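Local coordinates for arylmalonate decarboxylase (Bordetella bronchiseptica, PDB 2VLB), which catalyses the decarboxylation of 2-aryl-2-methylmalonates, using a proton and releasing carbon dioxide to leave 2-arylpropionates, at residues R120-A125 with E143-T148; D131-L136 with L187-G192; R151-T156 with V170-R175. One frame throughout, in Å; residues are numbered along the deposited sequence.

Contact 1: residues R120-A125 with E143-T148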
loop_
_atom_site.group_PDB
_atom_site.type_symbol
_atom_site.label_atom_id
_atom_site.label_comp_id
_atom_site.label_asym_id
_atom_site.label_seq_id
_atom_site.Cartn_x
_atom_site.Cartn_y
_atom_site.Cartn_z
ATOM N N ARG A 120 -0.158 2.849 -17.303
ATOM C CA ARG A 120 -1.507 2.358 -17.615
ATOM C C ARG A 120 -1.573 0.829 -17.674
ATOM O O ARG A 120 -2.495 0.220 -17.119
ATOM C CB ARG A 120 -2.103 2.995 -18.886
ATOM C CG ARG A 120 -3.644 2.799 -18.931
ATOM C CD ARG A 120 -4.350 3.451 -20.114
ATOM N NE ARG A 120 -5.798 3.474 -19.860
ATOM C CZ ARG A 120 -6.758 3.710 -20.764
ATOM N NH1 ARG A 120 -6.472 3.954 -22.047
ATOM N NH2 ARG A 120 -8.029 3.695 -20.376
ATOM N N ARG A 121 -0.590 0.218 -18.337
ATOM C CA ARG A 121 -0.489 -1.238 -18.396
ATOM C C ARG A 121 0.427 -1.707 -17.264
ATOM O O ARG A 121 1.586 -1.299 -17.215
ATOM C CB ARG A 121 0.024 -1.674 -19.770
ATOM C CG ARG A 121 -0.917 -1.271 -20.916
ATOM C CD ARG A 121 -0.413 -1.715 -22.289
ATOM N NE ARG A 121 -0.391 -3.171 -22.417
ATOM C CZ ARG A 121 -1.412 -3.923 -22.829
ATOM N NH1 ARG A 121 -2.582 -3.376 -23.155
ATOM N NH2 ARG A 121 -1.259 -5.241 -22.905
ATOM N N VAL A 122 -0.108 -2.524 -16.343
ATOM C CA VAL A 122 0.614 -2.949 -15.121
ATOM C C VAL A 122 0.826 -4.467 -15.016
ATOM O O VAL A 122 -0.137 -5.232 -15.112
ATOM C CB VAL A 122 -0.170 -2.608 -13.809
ATOM C CG1 VAL A 122 0.792 -2.512 -12.620
ATOM C CG2 VAL A 122 -0.983 -1.377 -13.928
ATOM N N ALA A 123 2.066 -4.900 -14.776
ATOM C CA ALA A 123 2.335 -6.274 -14.320
ATOM C C ALA A 123 2.317 -6.305 -12.793
ATOM O O ALA A 123 2.921 -5.438 -12.144
ATOM C CB ALA A 123 3.681 -6.780 -14.851
ATOM N N LEU A 124 1.604 -7.275 -12.226
ATOM C CA LEU A 124 1.476 -7.413 -10.776
ATOM C C LEU A 124 2.363 -8.546 -10.267
ATOM O O LEU A 124 2.463 -9.614 -10.896
ATOM C CB LEU A 124 0.026 -7.681 -10.368
ATOM C CG LEU A 124 -0.989 -6.550 -10.610
ATOM C CD1 LEU A 124 -1.443 -6.492 -12.080
ATOM C CD2 LEU A 124 -2.178 -6.706 -9.650
ATOM N N ALA A 125 3.005 -8.297 -9.130
ATOM C CA ALA A 125 3.885 -9.258 -8.480
ATOM C C ALA A 125 3.576 -9.259 -6.986
ATOM O O ALA A 125 3.246 -8.214 -6.402
ATOM C CB ALA A 125 5.341 -8.892 -8.717
ATOM N N GLU A 143 -10.749 0.513 -12.505
ATOM C CA GLU A 143 -10.303 1.906 -12.566
ATOM C C GLU A 143 -9.686 2.245 -13.927
ATOM O O GLU A 143 -9.036 3.277 -14.079
ATOM C CB GLU A 143 -9.307 2.184 -11.431
ATOM C CG GLU A 143 -9.956 2.213 -10.046
ATOM C CD GLU A 143 -10.813 3.452 -9.830
ATOM O OE1 GLU A 143 -10.302 4.574 -10.023
ATOM O OE2 GLU A 143 -12.008 3.312 -9.498
ATOM N N SER A 144 -9.909 1.370 -14.910
ATOM C CA SER A 144 -9.426 1.539 -16.297
ATOM C C SER A 144 -7.914 1.391 -16.518
ATOM O O SER A 144 -7.417 1.713 -17.595
ATOM C CB SER A 144 -9.935 2.846 -16.936
ATOM O OG SER A 144 -11.285 2.706 -17.334
ATOM N N LEU A 145 -7.188 0.896 -15.525
ATOM C CA LEU A 145 -5.830 0.441 -15.775
ATOM C C LEU A 145 -5.923 -0.959 -16.381
ATOM O O LEU A 145 -7.004 -1.587 -16.380
ATOM C CB LEU A 145 -4.967 0.438 -14.504
ATOM C CG LEU A 145 -4.582 1.809 -13.937
ATOM C CD1 LEU A 145 -5.693 2.342 -13.033
ATOM C CD2 LEU A 145 -3.308 1.732 -13.126
ATOM N N VAL A 146 -4.807 -1.434 -16.919
ATOM C CA VAL A 146 -4.804 -2.686 -17.672
ATOM C C VAL A 146 -3.779 -3.678 -17.087
ATOM O O VAL A 146 -2.577 -3.607 -17.379
ATOM C CB VAL A 146 -4.621 -2.450 -19.210
ATOM C CG1 VAL A 146 -4.591 -3.753 -19.972
ATOM C CG2 VAL A 146 -5.760 -1.577 -19.749
ATOM N N PRO A 147 -4.256 -4.596 -16.236
ATOM C CA PRO A 147 -3.355 -5.661 -15.788
ATOM C C PRO A 147 -2.873 -6.490 -16.980
ATOM O O PRO A 147 -3.643 -6.808 -17.894
ATOM C CB PRO A 147 -4.223 -6.471 -14.826
ATOM C CG PRO A 147 -5.254 -5.458 -14.348
ATOM C CD PRO A 147 -5.575 -4.671 -15.573
ATOM N N THR A 148 -1.581 -6.760 -17.009
ATOM C CA THR A 148 -0.991 -7.446 -18.145
ATOM C C THR A 148 -0.454 -8.840 -17.790
ATOM O O THR A 148 -0.014 -9.572 -18.671
ATOM C CB THR A 148 0.185 -6.613 -18.725
ATOM O OG1 THR A 148 1.091 -6.295 -17.660
ATOM C CG2 THR A 148 -0.321 -5.317 -19.376
#
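R121 pairs with V146 and V122 with P147 in parallel register, the short strand segments 121-125 and 146-148 approaching to 4.5 Å with 49° between their directions. The backbone ladder runs from V146 N to R120 O, from V122 N to V146 O at 2.9 Å, then from T148 N to V122 O at 2.8 Å. P147 has no N-H to give, but in a parallel ladder its nitrogen faces away from V122, and its CA leans on V122 O in a CA-H...O contact. These are the first and last strands of a beta-alpha-beta unit, with helix 130-142 the crossover and 146-152 the outermost strand of its parallel sheet within the chain. That helix ends in a Schellman motif whose C-prime residue is S144. The turn presents S144 O to R120: from an extended chain NE donates at 3.3 Å while NH2 adds a weak bond to the same oxygen, which lies at the edge of the guanidinium. R121 and V146 share a face and lie side by side, and V146 CG1 sits over one guanidinium face, 3.8 Å from R121 NH1. A bend at chi3 (66°) turns the R121 guanidinium, the T148 side chain crosses that of R121 at about a right angle, CG2 3.7 Å from R121 NH2, and D182 takes that NH2 in a salt bridge. T148 OG1 is hydrogen-bonded to S183. On the face of V122 and P147, L124 CD1 rests 3.9 Å from P147 CB, both residues touching A137; V122 CG2 meets L145 CD2, and L145 packs on helix 106-116.

Contact 2: residues D131-L136 with L187-G192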
loop_
_atom_site.group_PDB
_atom_site.type_symbol
_atom_site.label_atom_id
_atom_site.label_comp_id
_atom_site.label_asym_id
_atom_site.label_seq_id
_atom_site.Cartn_x
_atom_site.Cartn_y
_atom_site.Cartn_z
ATOM N N ASP A 131 -4.222 -15.233 -5.138
ATOM C CA ASP A 131 -5.463 -14.479 -4.876
ATOM C C ASP A 131 -5.245 -12.978 -4.640
ATOM O O ASP A 131 -6.085 -12.163 -5.047
ATOM C CB ASP A 131 -6.307 -15.123 -3.768
ATOM C CG ASP A 131 -6.994 -16.425 -4.228
ATOM O OD1 ASP A 131 -6.820 -16.842 -5.415
ATOM O OD2 ASP A 131 -7.700 -17.052 -3.399
ATOM N N VAL A 132 -4.132 -12.593 -4.007
ATOM C CA VAL A 132 -3.891 -11.163 -3.826
ATOM C C VAL A 132 -3.732 -10.457 -5.164
ATOM O O VAL A 132 -4.310 -9.395 -5.352
ATOM C CB VAL A 132 -2.792 -10.771 -2.793
ATOM C CG1 VAL A 132 -1.420 -11.043 -3.301
ATOM C CG2 VAL A 132 -2.913 -9.260 -2.460
ATOM N N ASN A 133 -2.971 -11.041 -6.094
ATOM C CA ASN A 133 -2.811 -10.420 -7.413
ATOM C C ASN A 133 -4.150 -10.327 -8.150
ATOM O O ASN A 133 -4.434 -9.332 -8.789
ATOM C CB ASN A 133 -1.817 -11.207 -8.280
ATOM C CG ASN A 133 -0.352 -10.861 -7.983
ATOM O OD1 ASN A 133 -0.032 -9.815 -7.394
ATOM N ND2 ASN A 133 0.549 -11.727 -8.436
ATOM N N GLU A 134 -4.975 -11.361 -8.039
ATOM C CA GLU A 134 -6.256 -11.370 -8.731
ATOM C C GLU A 134 -7.212 -10.314 -8.212
ATOM O O GLU A 134 -7.893 -9.654 -9.008
ATOM C CB GLU A 134 -6.853 -12.779 -8.727
ATOM C CG GLU A 134 -5.904 -13.735 -9.500
ATOM C CD GLU A 134 -6.568 -14.976 -10.047
ATOM O OE1 GLU A 134 -7.651 -14.848 -10.638
ATOM O OE2 GLU A 134 -5.985 -16.079 -9.903
ATOM N N ARG A 135 -7.249 -10.132 -6.894
ATOM C CA ARG A 135 -8.055 -9.087 -6.293
ATOM C C ARG A 135 -7.573 -7.684 -6.706
ATOM O O ARG A 135 -8.382 -6.829 -7.083
ATOM C CB ARG A 135 -8.031 -9.205 -4.756
ATOM C CG ARG A 135 -8.768 -10.409 -4.181
ATOM C CD ARG A 135 -10.305 -10.335 -4.328
ATOM N NE ARG A 135 -10.854 -10.827 -5.611
ATOM C CZ ARG A 135 -10.786 -12.085 -6.081
ATOM N NH1 ARG A 135 -10.158 -13.069 -5.435
ATOM N NH2 ARG A 135 -11.364 -12.373 -7.237
ATOM N N LEU A 136 -6.264 -7.445 -6.604
ATOM C CA LEU A 136 -5.699 -6.141 -6.926
ATOM C C LEU A 136 -5.839 -5.843 -8.429
ATOM O O LEU A 136 -6.119 -4.705 -8.817
ATOM C CB LEU A 136 -4.233 -6.054 -6.490
ATOM C CG LEU A 136 -4.058 -5.540 -5.062
ATOM C CD1 LEU A 136 -4.829 -6.392 -4.035
ATOM C CD2 LEU A 136 -2.579 -5.458 -4.689
ATOM N N LEU A 187 3.424 -3.451 -10.228
ATOM C CA LEU A 187 2.896 -3.253 -8.888
ATOM C C LEU A 187 3.330 -4.440 -8.030
ATOM O O LEU A 187 3.008 -5.587 -8.358
ATOM C CB LEU A 187 1.372 -3.131 -8.903
ATOM C CG LEU A 187 0.694 -3.075 -7.532
ATOM C CD1 LEU A 187 1.209 -1.898 -6.698
ATOM C CD2 LEU A 187 -0.827 -3.036 -7.696
ATOM N N LEU A 188 4.090 -4.153 -6.971
ATOM C CA LEU A 188 4.473 -5.164 -5.996
ATOM C C LEU A 188 3.622 -4.983 -4.747
ATOM O O LEU A 188 3.579 -3.889 -4.173
ATOM C CB LEU A 188 5.969 -5.052 -5.662
ATOM C CG LEU A 188 6.474 -5.968 -4.519
ATOM C CD1 LEU A 188 6.536 -7.467 -4.940
ATOM C CD2 LEU A 188 7.841 -5.487 -4.000
ATOM N N SER A 189 2.928 -6.039 -4.338
ATOM C CA SER A 189 2.158 -6.013 -3.087
ATOM C C SER A 189 2.506 -7.227 -2.244
ATOM O O SER A 189 3.090 -8.194 -2.741
ATOM C CB SER A 189 0.658 -6.022 -3.388
ATOM O OG SER A 189 0.297 -7.238 -4.040
ATOM N N CYS A 190 2.120 -7.182 -0.972
ATOM C CA CYS A 190 2.365 -8.264 -0.021
ATOM C C CYS A 190 3.759 -8.865 -0.210
ATOM O O CYS A 190 3.897 -10.059 -0.480
ATOM C CB CYS A 190 1.291 -9.331 -0.170
ATOM S SG CYS A 190 -0.324 -8.685 0.263
ATOM N N GLY A 191 4.779 -8.019 -0.080
ATOM C CA GLY A 191 6.166 -8.423 -0.337
ATOM C C GLY A 191 6.929 -8.776 0.924
ATOM O O GLY A 191 8.150 -8.914 0.895
ATOM N N GLY A 192 6.217 -8.920 2.039
ATOM C CA GLY A 192 6.868 -9.172 3.333
ATOM C C GLY A 192 7.321 -7.890 4.010
ATOM O O GLY A 192 7.029 -6.802 3.532
HETATM O O HOH W 1 0.444 -7.212 -6.771
#
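V132 and L136, one turn apart on helix 130-142, carry the apolar part of the contact with strand 185-189 and the loop after it. V132 CG2, anti to its own backbone nitrogen, reaches C190 SG at 3.8 Å. L136 CD2 lies against S189, 3.4 Å from OG and 3.5 Å from CB, and meets L187 CD2 at 4.2 Å. The short axes stay 10.0 Å apart, so side chains bridge the gap as this helix, the crossover of a beta-alpha-beta unit, packs on the parallel sheet.

The polar part runs through one water. It is hydrogen-bonded to N133 OD1 and to S189 OG, 2.7 Å from each, linking two side chains whose own OD1 and OG stand 4.2 Å apart. N133 ND2 turns to R151 O in a weak hydrogen bond, which helps fix the amide's orientation. T126 OG1 is hydrogen-bonded to S189 O.

C190 SG is covalently linked to a beta-mercaptoethanol molecule, which may mark a pocket. The adduct suggests a sulfur that small molecules can reach, C190 being partly exposed beside an otherwise buried contact, where the helix meets it with the CG2 methyl of V132.

Contact 3: residues R151-T156 with V170-R175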
loop_
_atom_site.group_PDB
_atom_site.type_symbol
_atom_site.label_atom_id
_atom_site.label_comp_id
_atom_site.label_asym_id
_atom_site.label_seq_id
_atom_site.Cartn_x
_atom_site.Cartn_y
_atom_site.Cartn_z
ATOM N N ARG A 151 2.290 -12.595 -11.176
ATOM C CA ARG A 151 3.278 -13.575 -10.709
ATOM C C ARG A 151 3.338 -13.556 -9.193
ATOM O O ARG A 151 3.337 -12.489 -8.578
ATOM C CB ARG A 151 4.650 -13.278 -11.300
ATOM C CG ARG A 151 5.596 -14.456 -11.194
ATOM C CD ARG A 151 6.975 -14.104 -11.733
ATOM N NE ARG A 151 7.901 -15.232 -11.637
ATOM C CZ ARG A 151 8.003 -16.199 -12.545
ATOM N NH1 ARG A 151 7.240 -16.194 -13.634
ATOM N NH2 ARG A 151 8.874 -17.176 -12.363
ATOM N N SER A 152 3.393 -14.733 -8.583
ATOM C CA SER A 152 3.388 -14.802 -7.118
ATOM C C SER A 152 4.451 -15.769 -6.620
ATOM O O SER A 152 4.883 -16.667 -7.363
ATOM C CB SER A 152 2.009 -15.234 -6.621
ATOM O OG SER A 152 1.693 -16.536 -7.108
ATOM N N LEU A 153 4.872 -15.605 -5.366
ATOM C CA LEU A 153 5.813 -16.570 -4.782
ATOM C C LEU A 153 5.136 -17.628 -3.890
ATOM O O LEU A 153 5.693 -18.692 -3.660
ATOM C CB LEU A 153 6.957 -15.861 -4.032
ATOM C CG LEU A 153 7.899 -14.910 -4.789
ATOM C CD1 LEU A 153 8.831 -14.261 -3.782
ATOM C CD2 LEU A 153 8.715 -15.598 -5.898
ATOM N N GLY A 154 3.944 -17.338 -3.387
ATOM C CA GLY A 154 3.235 -18.300 -2.548
ATOM C C GLY A 154 3.794 -18.485 -1.137
ATOM O O GLY A 154 3.616 -19.546 -0.536
ATOM N N ILE A 155 4.469 -17.468 -0.607
ATOM C CA ILE A 155 4.987 -17.514 0.769
ATOM C C ILE A 155 3.896 -17.020 1.737
ATOM O O ILE A 155 3.677 -15.824 1.875
ATOM C CB ILE A 155 6.272 -16.649 0.912
ATOM C CG1 ILE A 155 7.301 -17.031 -0.170
ATOM C CG2 ILE A 155 6.888 -16.819 2.302
ATOM C CD1 ILE A 155 8.454 -16.047 -0.302
ATOM N N THR A 156 3.178 -17.934 2.378
ATOM C CA THR A 156 1.991 -17.517 3.169
ATOM C C THR A 156 2.334 -16.624 4.383
ATOM O O THR A 156 1.535 -15.735 4.752
ATOM C CB THR A 156 1.165 -18.723 3.655
ATOM O OG1 THR A 156 2.013 -19.577 4.436
ATOM C CG2 THR A 156 0.594 -19.519 2.457
ATOM N N VAL A 170 13.518 -9.098 -6.311
ATOM C CA VAL A 170 14.015 -8.552 -7.587
ATOM C C VAL A 170 13.786 -9.550 -8.720
ATOM O O VAL A 170 13.268 -9.182 -9.785
ATOM C CB VAL A 170 15.522 -8.161 -7.513
ATOM C CG1 VAL A 170 16.104 -7.849 -8.917
ATOM C CG2 VAL A 170 15.737 -6.985 -6.592
ATOM N N ASP A 171 14.181 -10.806 -8.488
ATOM C CA ASP A 171 13.886 -11.897 -9.422
ATOM C C ASP A 171 12.371 -12.029 -9.701
ATOM O O ASP A 171 11.956 -12.199 -10.846
ATOM C CB ASP A 171 14.457 -13.229 -8.915
ATOM C CG ASP A 171 14.099 -14.401 -9.824
ATOM O OD1 ASP A 171 14.767 -14.587 -10.873
ATOM O OD2 ASP A 171 13.139 -15.135 -9.485
ATOM N N LEU A 172 11.552 -11.946 -8.654
ATOM C CA LEU A 172 10.101 -11.986 -8.831
ATOM C C LEU A 172 9.605 -10.909 -9.823
ATOM O O LEU A 172 8.827 -11.219 -10.749
ATOM C CB LEU A 172 9.390 -11.832 -7.472
ATOM C CG LEU A 172 7.913 -11.429 -7.537
ATOM C CD1 LEU A 172 7.084 -12.592 -8.058
ATOM C CD2 LEU A 172 7.434 -11.003 -6.146
ATOM N N CYS A 173 10.025 -9.656 -9.610
ATOM C CA CYS A 173 9.528 -8.521 -10.412
ATOM C C CYS A 173 10.054 -8.601 -11.826
ATOM O O CYS A 173 9.330 -8.321 -12.770
ATOM C CB CYS A 173 9.895 -7.164 -9.793
ATOM S SG CYS A 173 9.097 -6.857 -8.233
ATOM N N VAL A 174 11.314 -9.001 -11.961
ATOM C CA VAL A 174 11.956 -9.100 -13.264
ATOM C C VAL A 174 11.250 -10.177 -14.102
ATOM O O VAL A 174 10.889 -9.928 -15.243
ATOM C CB VAL A 174 13.484 -9.360 -13.130
ATOM C CG1 VAL A 174 14.071 -9.826 -14.449
ATOM C CG2 VAL A 174 14.190 -8.099 -12.688
ATOM N N ARG A 175 11.016 -11.355 -13.514
ATOM C CA ARG A 175 10.297 -12.435 -14.202
ATOM C C ARG A 175 8.826 -12.100 -14.472
ATOM O O ARG A 175 8.272 -12.528 -15.490
ATOM C CB ARG A 175 10.411 -13.766 -13.450
ATOM C CG ARG A 175 11.801 -14.334 -13.425
ATOM C CD ARG A 175 11.856 -15.615 -12.630
ATOM N NE ARG A 175 13.168 -16.246 -12.742
ATOM C CZ ARG A 175 13.515 -17.085 -13.716
ATOM N NH1 ARG A 175 12.647 -17.415 -14.665
ATOM N NH2 ARG A 175 14.735 -17.600 -13.738
HETATM O O HOH W 2 9.847 -15.615 -9.424
#
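L172 packs against both R151 and L153, mainly through CD1, and this is the buried, apolar part of the contact. With CG anti to the backbone N (chi1 162°), the side chain reaches from helix 166-179 to the end of strand 146-152, where CD1 lies 3.8 Å from R151 O and 3.9 Å from R151 CG. L153 crosses it obliquely, its CD2 touching L172 CD1 at 4.0 Å. L172 also packs on A125 of the neighbouring strand, while S152 points the other way and gives its OG to D130.

Toward solvent the character changes. R151 runs extended from CG to NE, sliding past L172 in the opposite direction, and lays one face of its guanidinium against the aliphatic part of R175: CB stands 3.4 Å above the plane, offset toward the rim, and R175 CD is 3.4 Å from R151 NH2. The two guanidinium planes are 26° apart, and the like charges come close, with R151 NH2 4.4 Å from R175 NE. D171, one turn earlier on the helix, probably eases this. Its OD1 accepts R175 NE in a salt bridge of 3.0 Å, met on the syn side of the carboxylate, and its OD2 takes a weak bond from a water that itself accepts from R151 NE at 3.0 Å. One carboxylate thus serves both arginines, directly and through water.

Helix 166-179 packed on the parallel sheet, its L172 reaching strands 121-126 and 146-152, belongs to the alpha/beta layering of this domain, in a family of the aspartate/glutamate racemase clan.

Overall arrangement
All three contacts are built on one parallel sheet, with strand 121-126 lying between 146-152 and 185-189. Contact 1 is strand to strand and partly buried, held mainly by backbone hydrogen bonds; contacts 2 and 3 are helix against sheet and depend on side chains. Contact 2 is the buried one, mostly apolar, with a single water joining an asparagine and a serine, whereas contact 3 lies at the surface and adds arginine, carboxylate and water to its leucine packing. Strand 146-152 serves contacts 1 and 3 at successive points. In sequence, contact 3 is nested within the loop that contact 2 closes, and L172 packs on L188 where helix 166-179 meets the sheet.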